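Local coordinates for MutT/NUDIX family protein (Bacillus thuringiensis str. Al Hakam, PDB 3ID9) that probably hydrolyses nucleoside diphosphate-linked or related phosphate compounds, as a member of the MutT/NUDIX hydrolase family whose exact substrate is not established, at residues T60-E63 / A64-E68; N130-Y134 / Y135-E139. All coordinates share one frame; numbering follows the deposited sequence.

Contact 1 of 2, residues T60-E63 / A64-E68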
ATOM      1  N   THR B  60     -12.459   1.094  -6.391  1.00 37.87           N
ATOM      2  CA  THR B  60     -11.081   0.683  -6.210  1.00 38.32           C
ATOM      3  C   THR B  60     -10.464   1.891  -5.507  1.00 38.85           C
ATOM      4  O   THR B  60     -11.019   2.995  -5.578  1.00 40.07           O
ATOM      5  CB  THR B  60     -10.355   0.487  -7.545  1.00 38.43           C
ATOM      6  OG1 THR B  60     -10.430   1.694  -8.311  1.00 35.28           O
ATOM      7  CG2 THR B  60     -10.973  -0.657  -8.322  1.00 39.87           C
ATOM      8  N   LEU B  61      -9.340   1.701  -4.826  1.00 36.83           N
ATOM      9  CA  LEU B  61      -8.705   2.824  -4.150  1.00 36.91           C
ATOM     10  C   LEU B  61      -8.542   3.963  -5.153  1.00 37.10           C
ATOM     11  O   LEU B  61      -8.745   5.129  -4.822  1.00 35.89           O
ATOM     12  CB  LEU B  61      -7.328   2.435  -3.610  1.00 34.73           C
ATOM     13  CG  LEU B  61      -7.275   1.295  -2.600  1.00 34.24           C
ATOM     14  CD1 LEU B  61      -5.843   1.122  -2.136  1.00 34.71           C
ATOM     15  CD2 LEU B  61      -8.189   1.584  -1.431  1.00 31.02           C
ATOM     16  N   GLU B  62      -8.190   3.605  -6.381  1.00 37.59           N
ATOM     17  CA  GLU B  62      -7.983   4.576  -7.445  1.00 39.54           C
ATOM     18  C   GLU B  62      -9.247   5.372  -7.787  1.00 39.51           C
ATOM     19  O   GLU B  62      -9.219   6.603  -7.860  1.00 37.68           O
ATOM     20  CB  GLU B  62      -7.473   3.864  -8.695  1.00 40.04           C
ATOM     21  CG  GLU B  62      -7.065   4.803  -9.804  1.00 43.89           C
ATOM     22  CD  GLU B  62      -6.608   4.074 -11.046  1.00 46.14           C
ATOM     23  OE1 GLU B  62      -6.197   4.752 -12.013  1.00 48.60           O
ATOM     24  OE2 GLU B  62      -6.661   2.825 -11.063  1.00 47.75           O
ATOM     25  N   GLU B  63     -10.353   4.672  -8.003  1.00 39.24           N
ATOM     26  CA  GLU B  63     -11.596   5.346  -8.340  1.00 40.37           C
ATOM     27  C   GLU B  63     -11.985   6.362  -7.262  1.00 39.01           C
ATOM     28  O   GLU B  63     -12.475   7.448  -7.569  1.00 39.13           O
ATOM     29  CB  GLU B  63     -12.715   4.318  -8.535  1.00 41.91           C
ATOM     30  CG  GLU B  63     -12.397   3.285  -9.604  1.00 46.82           C
ATOM     31  CD  GLU B  63     -13.475   2.224  -9.746  1.00 49.82           C
ATOM     32  OE1 GLU B  63     -13.881   1.631  -8.718  1.00 51.14           O
ATOM     33  OE2 GLU B  63     -13.907   1.978 -10.892  1.00 51.00           O
ATOM     34  N   ALA B  64     -11.753   6.004  -6.003  1.00 37.75           N
ATOM     35  CA  ALA B  64     -12.073   6.880  -4.886  1.00 35.51           C
ATOM     36  C   ALA B  64     -11.143   8.095  -4.856  1.00 34.88           C
ATOM     37  O   ALA B  64     -11.589   9.216  -4.619  1.00 34.30           O
ATOM     38  CB  ALA B  64     -11.980   6.112  -3.575  1.00 34.13           C
HETATM   39  N   MSE B  65      -9.855   7.873  -5.093  1.00 33.78           N
HETATM   40  CA  MSE B  65      -8.895   8.963  -5.094  1.00 34.53           C
HETATM   41  C   MSE B  65      -9.262   9.982  -6.179  1.00 35.57           C
HETATM   42  O   MSE B  65      -9.288  11.187  -5.918  1.00 34.99           O
HETATM   43  CB  MSE B  65      -7.479   8.440  -5.345  1.00 33.59           C
HETATM   44  CG  MSE B  65      -6.395   9.504  -5.204  1.00 37.98           C
HETATM   45 SE   MSE B  65      -6.119  10.090  -3.344  1.00 48.68          SE
HETATM   46  CE  MSE B  65      -7.407  11.539  -3.247  1.00 42.00           C
ATOM     47  N   ILE B  66      -9.539   9.491  -7.389  1.00 34.34           N
ATOM     48  CA  ILE B  66      -9.903  10.350  -8.511  1.00 33.67           C
ATOM     49  C   ILE B  66     -11.206  11.090  -8.229  1.00 34.36           C
ATOM     50  O   ILE B  66     -11.339  12.264  -8.566  1.00 33.60           O
ATOM     51  CB  ILE B  66     -10.054   9.532  -9.838  1.00 33.22           C
ATOM     52  CG1 ILE B  66      -8.710   9.423 -10.552  1.00 31.81           C
ATOM     53  CG2 ILE B  66     -11.028  10.220 -10.786  1.00 32.19           C
ATOM     54  CD1 ILE B  66      -7.615   8.768  -9.734  1.00 36.78           C
ATOM     55  N   ARG B  67     -12.166  10.404  -7.617  1.00 33.98           N
ATOM     56  CA  ARG B  67     -13.452  11.023  -7.303  1.00 35.85           C
ATOM     57  C   ARG B  67     -13.319  12.119  -6.247  1.00 37.56           C
ATOM     58  O   ARG B  67     -13.851  13.216  -6.418  1.00 37.48           O
ATOM     59  CB  ARG B  67     -14.461   9.974  -6.817  1.00 33.90           C
ATOM     60  CG  ARG B  67     -15.766  10.574  -6.303  1.00 35.81           C
ATOM     61  CD  ARG B  67     -16.775   9.513  -5.892  1.00 37.27           C
ATOM     62  NE  ARG B  67     -16.238   8.596  -4.887  1.00 41.61           N
ATOM     63  CZ  ARG B  67     -15.806   8.967  -3.684  1.00 42.77           C
ATOM     64  NH1 ARG B  67     -15.847  10.247  -3.321  1.00 43.10           N
ATOM     65  NH2 ARG B  67     -15.311   8.061  -2.850  1.00 41.01           N
ATOM     66  N   GLU B  68     -12.628  11.820  -5.151  1.00 38.46           N
ATOM     67  CA  GLU B  68     -12.446  12.803  -4.097  1.00 39.73           C
ATOM     68  C   GLU B  68     -11.697  13.998  -4.667  1.00 40.08           C
ATOM     69  O   GLU B  68     -12.028  15.153  -4.388  1.00 40.28           O
ATOM     70  CB  GLU B  68     -11.648  12.210  -2.936  1.00 40.39           C
ATOM     71  CG  GLU B  68     -12.402  11.205  -2.072  1.00 42.13           C
ATOM     72  CD  GLU B  68     -13.464  11.847  -1.199  1.00 44.12           C
ATOM     73  OE1 GLU B  68     -13.248  12.991  -0.738  1.00 43.70           O
ATOM     74  OE2 GLU B  68     -14.509  11.201  -0.959  1.00 44.97           O
TER

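Contact 2 of 2, residues N130-Y134 / Y135-E139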
ATOM      1  N   ASN B 130       8.061  23.315   2.810  1.00 35.09           N
ATOM      2  CA  ASN B 130       8.801  23.756   3.986  1.00 37.71           C
ATOM      3  C   ASN B 130       7.985  24.707   4.866  1.00 37.99           C
ATOM      4  O   ASN B 130       8.537  25.355   5.756  1.00 38.76           O
ATOM      5  CB  ASN B 130      10.114  24.436   3.578  1.00 41.25           C
ATOM      6  CG  ASN B 130       9.900  25.634   2.656  1.00 46.18           C
ATOM      7  OD1 ASN B 130       9.180  26.580   2.992  1.00 46.91           O
ATOM      8  ND2 ASN B 130      10.535  25.597   1.488  1.00 48.35           N
ATOM      9  N   GLU B 131       6.679  24.793   4.616  1.00 36.30           N
ATOM     10  CA  GLU B 131       5.802  25.659   5.408  1.00 35.19           C
ATOM     11  C   GLU B 131       4.611  24.913   5.981  1.00 33.48           C
ATOM     12  O   GLU B 131       3.756  25.520   6.623  1.00 32.51           O
ATOM     13  CB  GLU B 131       5.275  26.824   4.573  1.00 37.27           C
ATOM     14  CG  GLU B 131       6.313  27.854   4.185  1.00 43.79           C
ATOM     15  CD  GLU B 131       5.686  29.046   3.493  1.00 46.93           C
ATOM     16  OE1 GLU B 131       4.863  29.728   4.136  1.00 48.87           O
ATOM     17  OE2 GLU B 131       6.006  29.297   2.310  1.00 47.76           O
ATOM     18  N   LEU B 132       4.551  23.603   5.745  1.00 31.90           N
ATOM     19  CA  LEU B 132       3.451  22.790   6.248  1.00 29.00           C
ATOM     20  C   LEU B 132       3.329  22.794   7.771  1.00 28.17           C
ATOM     21  O   LEU B 132       2.245  22.562   8.304  1.00 27.00           O
ATOM     22  CB  LEU B 132       3.575  21.345   5.770  1.00 28.87           C
ATOM     23  CG  LEU B 132       2.957  20.849   4.452  1.00 30.08           C
ATOM     24  CD1 LEU B 132       1.932  21.850   3.907  1.00 25.21           C
ATOM     25  CD2 LEU B 132       4.065  20.590   3.448  1.00 28.11           C
ATOM     26  N   SER B 133       4.425  23.049   8.475  1.00 26.74           N
ATOM     27  CA  SER B 133       4.365  23.062   9.933  1.00 29.50           C
ATOM     28  C   SER B 133       3.357  24.106  10.386  1.00 29.83           C
ATOM     29  O   SER B 133       2.706  23.956  11.416  1.00 29.43           O
ATOM     30  CB  SER B 133       5.742  23.360  10.533  1.00 30.64           C
ATOM     31  OG  SER B 133       6.306  24.515   9.943  1.00 36.37           O
ATOM     32  N   TYR B 134       3.224  25.164   9.600  1.00 29.75           N
ATOM     33  CA  TYR B 134       2.283  26.222   9.915  1.00 31.35           C
ATOM     34  C   TYR B 134       0.847  25.696   9.929  1.00 32.69           C
ATOM     35  O   TYR B 134      -0.006  26.210  10.649  1.00 33.56           O
ATOM     36  CB  TYR B 134       2.399  27.336   8.881  1.00 32.83           C
ATOM     37  CG  TYR B 134       1.417  28.458   9.085  1.00 33.19           C
ATOM     38  CD1 TYR B 134       1.690  29.499   9.975  1.00 32.73           C
ATOM     39  CD2 TYR B 134       0.208  28.476   8.393  1.00 33.00           C
ATOM     40  CE1 TYR B 134       0.778  30.534  10.166  1.00 35.16           C
ATOM     41  CE2 TYR B 134      -0.710  29.499   8.577  1.00 35.09           C
ATOM     42  CZ  TYR B 134      -0.421  30.526   9.463  1.00 35.73           C
ATOM     43  OH  TYR B 134      -1.336  31.535   9.638  1.00 38.28           O
ATOM     44  N   TYR B 135       0.578  24.674   9.124  1.00 32.40           N
ATOM     45  CA  TYR B 135      -0.760  24.114   9.061  1.00 31.77           C
ATOM     46  C   TYR B 135      -0.964  22.873   9.918  1.00 31.91           C
ATOM     47  O   TYR B 135      -1.940  22.145   9.736  1.00 31.47           O
ATOM     48  CB  TYR B 135      -1.146  23.824   7.609  1.00 30.81           C
ATOM     49  CG  TYR B 135      -1.286  25.082   6.789  1.00 30.57           C
ATOM     50  CD1 TYR B 135      -0.255  25.520   5.960  1.00 30.27           C
ATOM     51  CD2 TYR B 135      -2.436  25.858   6.876  1.00 29.33           C
ATOM     52  CE1 TYR B 135      -0.371  26.699   5.241  1.00 28.83           C
ATOM     53  CE2 TYR B 135      -2.561  27.037   6.165  1.00 30.09           C
ATOM     54  CZ  TYR B 135      -1.528  27.454   5.351  1.00 29.76           C
ATOM     55  OH  TYR B 135      -1.658  28.640   4.667  1.00 30.99           O
ATOM     56  N   GLY B 136      -0.039  22.633  10.845  1.00 31.99           N
ATOM     57  CA  GLY B 136      -0.178  21.505  11.752  1.00 31.46           C
ATOM     58  C   GLY B 136       0.488  20.193  11.387  1.00 32.43           C
ATOM     59  O   GLY B 136       0.388  19.222  12.132  1.00 31.00           O
ATOM     60  N   PHE B 137       1.167  20.139  10.251  1.00 31.96           N
ATOM     61  CA  PHE B 137       1.819  18.904   9.879  1.00 33.21           C
ATOM     62  C   PHE B 137       3.091  18.725  10.695  1.00 34.50           C
ATOM     63  O   PHE B 137       3.847  19.673  10.917  1.00 36.27           O
ATOM     64  CB  PHE B 137       2.114  18.894   8.380  1.00 33.47           C
ATOM     65  CG  PHE B 137       0.879  18.974   7.536  1.00 37.41           C
ATOM     66  CD1 PHE B 137       0.284  20.205   7.260  1.00 36.65           C
ATOM     67  CD2 PHE B 137       0.264  17.816   7.068  1.00 37.40           C
ATOM     68  CE1 PHE B 137      -0.899  20.279   6.538  1.00 35.87           C
ATOM     69  CE2 PHE B 137      -0.927  17.881   6.340  1.00 37.70           C
ATOM     70  CZ  PHE B 137      -1.508  19.115   6.076  1.00 36.49           C
ATOM     71  N   SER B 138       3.311  17.502  11.159  1.00 34.17           N
ATOM     72  CA  SER B 138       4.487  17.194  11.959  1.00 34.51           C
ATOM     73  C   SER B 138       5.728  17.142  11.079  1.00 35.67           C
ATOM     74  O   SER B 138       5.629  16.939   9.866  1.00 34.95           O
ATOM     75  CB  SER B 138       4.305  15.845  12.649  1.00 31.63           C
ATOM     76  OG  SER B 138       4.262  14.808  11.689  1.00 29.79           O
ATOM     77  N   GLU B 139       6.895  17.325  11.689  1.00 38.09           N
ATOM     78  CA  GLU B 139       8.146  17.282  10.944  1.00 41.02           C
ATOM     79  C   GLU B 139       8.356  15.904  10.333  1.00 40.04           C
ATOM     80  O   GLU B 139       8.965  15.777   9.271  1.00 40.57           O
ATOM     81  CB  GLU B 139       9.328  17.641  11.847  1.00 44.29           C
ATOM     82  CG  GLU B 139       9.371  19.118  12.225  1.00 51.96           C
ATOM     83  CD  GLU B 139       9.274  20.036  11.012  1.00 55.31           C
ATOM     84  OE1 GLU B 139      10.053  19.844  10.050  1.00 57.77           O
ATOM     85  OE2 GLU B 139       8.420  20.949  11.023  1.00 57.72           O
TER

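Contact 1 of 2, residues T60-E63 / A64-E68
Ala64 donates its backbone N to Thr60 O (3.1 Å), the first of four i to i+4 bonds that wind up the N-terminal turns of the Nudix-box helix, residues 61-72. Ahead of this turn Thr60 is the N-cap, and it forms a capping box with Glu63. Thr60 N reaches Glu63 OE1 at 2.8 Å, on the anti side of the carboxylate, while Glu63 N donates in return to Thr60 OG1, an atom whose position is less certain. Ala64 itself is buried against Val55 of the preceding loop. Met65, a selenomethionine, gives its N to Leu61 O (3.0 Å). These two side chains share the buried face of the helix, and both rest on Phe100 of strand 95-104. Ile66 follows with a nearly straight bond from its N to Glu62 O (2.9 Å). Here the side chains also meet: Glu62 and Ile66 run alongside each other, pointing the same way, with Glu62 CG 4.0 Å from Ile66 CD1. CG of Glu62 stands opposite the backbone N (chi1 -173°), and the chain runs straight on from there, carrying its carboxylate onward past the methyl. Arg67 N closes on Glu63 O at 3.0 Å, the donor tilted out of the carbonyl plane. Its side chain bends at chi3 (56°) and brings one face of the guanidinium over Ala64 O. Arg67 NE makes a salt bridge to Glu59 and NH2 binds Arg54 O, so the group ties the helix back to the end of strand 48-54 and to the loop that follows it, consistent with the role of this arginine in relatives, where it helps position the metal-binding glutamates. Glu68 completes the set: Arg67 NH1 is 2.9 Å from Glu68 OE2 in a salt bridge; the oxygen lies in the guanidinium plane, while the nitrogen approaches from above the plane of the carboxylate.

Contact 2 of 2, residues N130-Y134 / Y135-E139
Leu132 O and Ser133 O take the backbone N-H groups of the turn in a Schellman motif: Phe137 N binds Leu132 O at 3.3 Å in a 6-to-1 bond, Gly136 N binds Ser133 O at 3.1 Å in the 5-to-2 bond inside it, and Gly136, the donor of that inner bond, has the positive phi (94°) that the motif requires. Leu132 O is gripped a second time by Tyr135 N (2.8 Å), which approaches from the opposite face of the carbonyl plane. The side chains of Leu132 and Phe137 then close the turn with the apolar contact that usually accompanies this motif. They cross obliquely, Leu132 CB lying 3.8 Å from Phe137 CD1, and the edge of the phenyl ring also points at Leu132 O. Both pack on Ile142 of helix 139-147. Tyr134, which is exposed, and Tyr135 make a T-shaped pair, with planes at 82° and ring centroids 4.9 Å apart. Tyr134 turns its edge to the face of Tyr135, placing CD2 over the middle of that ring. Their first torsions differ, CG of Tyr134 standing opposite its own N and CG of Tyr135 opposite its own carbonyl carbon (chi1 -67°), a difference that helps bring two consecutive rings together. Tyr135 further rests on Val127 and Leu38, in strands 124-128 and 35-40. The turn is thus held by main-chain polar bonds and by apolar and aromatic contacts, with no ion pair between its two halves, so its shape probably depends little on the ionisation of the nearby glutamates.

Overall arrangement
Along the chain the contacts are in series, neither nesting nor crossing, and since the two segments of each adjoin without a gap, neither closes a loop. Contact 1 starts helix 61-72 after the loop that leaves strand 48-54; it seats that helix on strands 23-32, 77-88 and 95-104, and its beginning also meets the second subunit. The chain then passes through strands 77-88, 95-104 and 124-128 before contact 2 forms the turn leading into helix 139-147, against strands 35-40 and 124-128. Contact 1 and contact 2 have centres about 26 Å apart, on opposite sides of the chain's centre, and nearest atoms about 13 Å apart. Contact 1 is a helix start and contact 2 a turn, joined through the Nudix sheet.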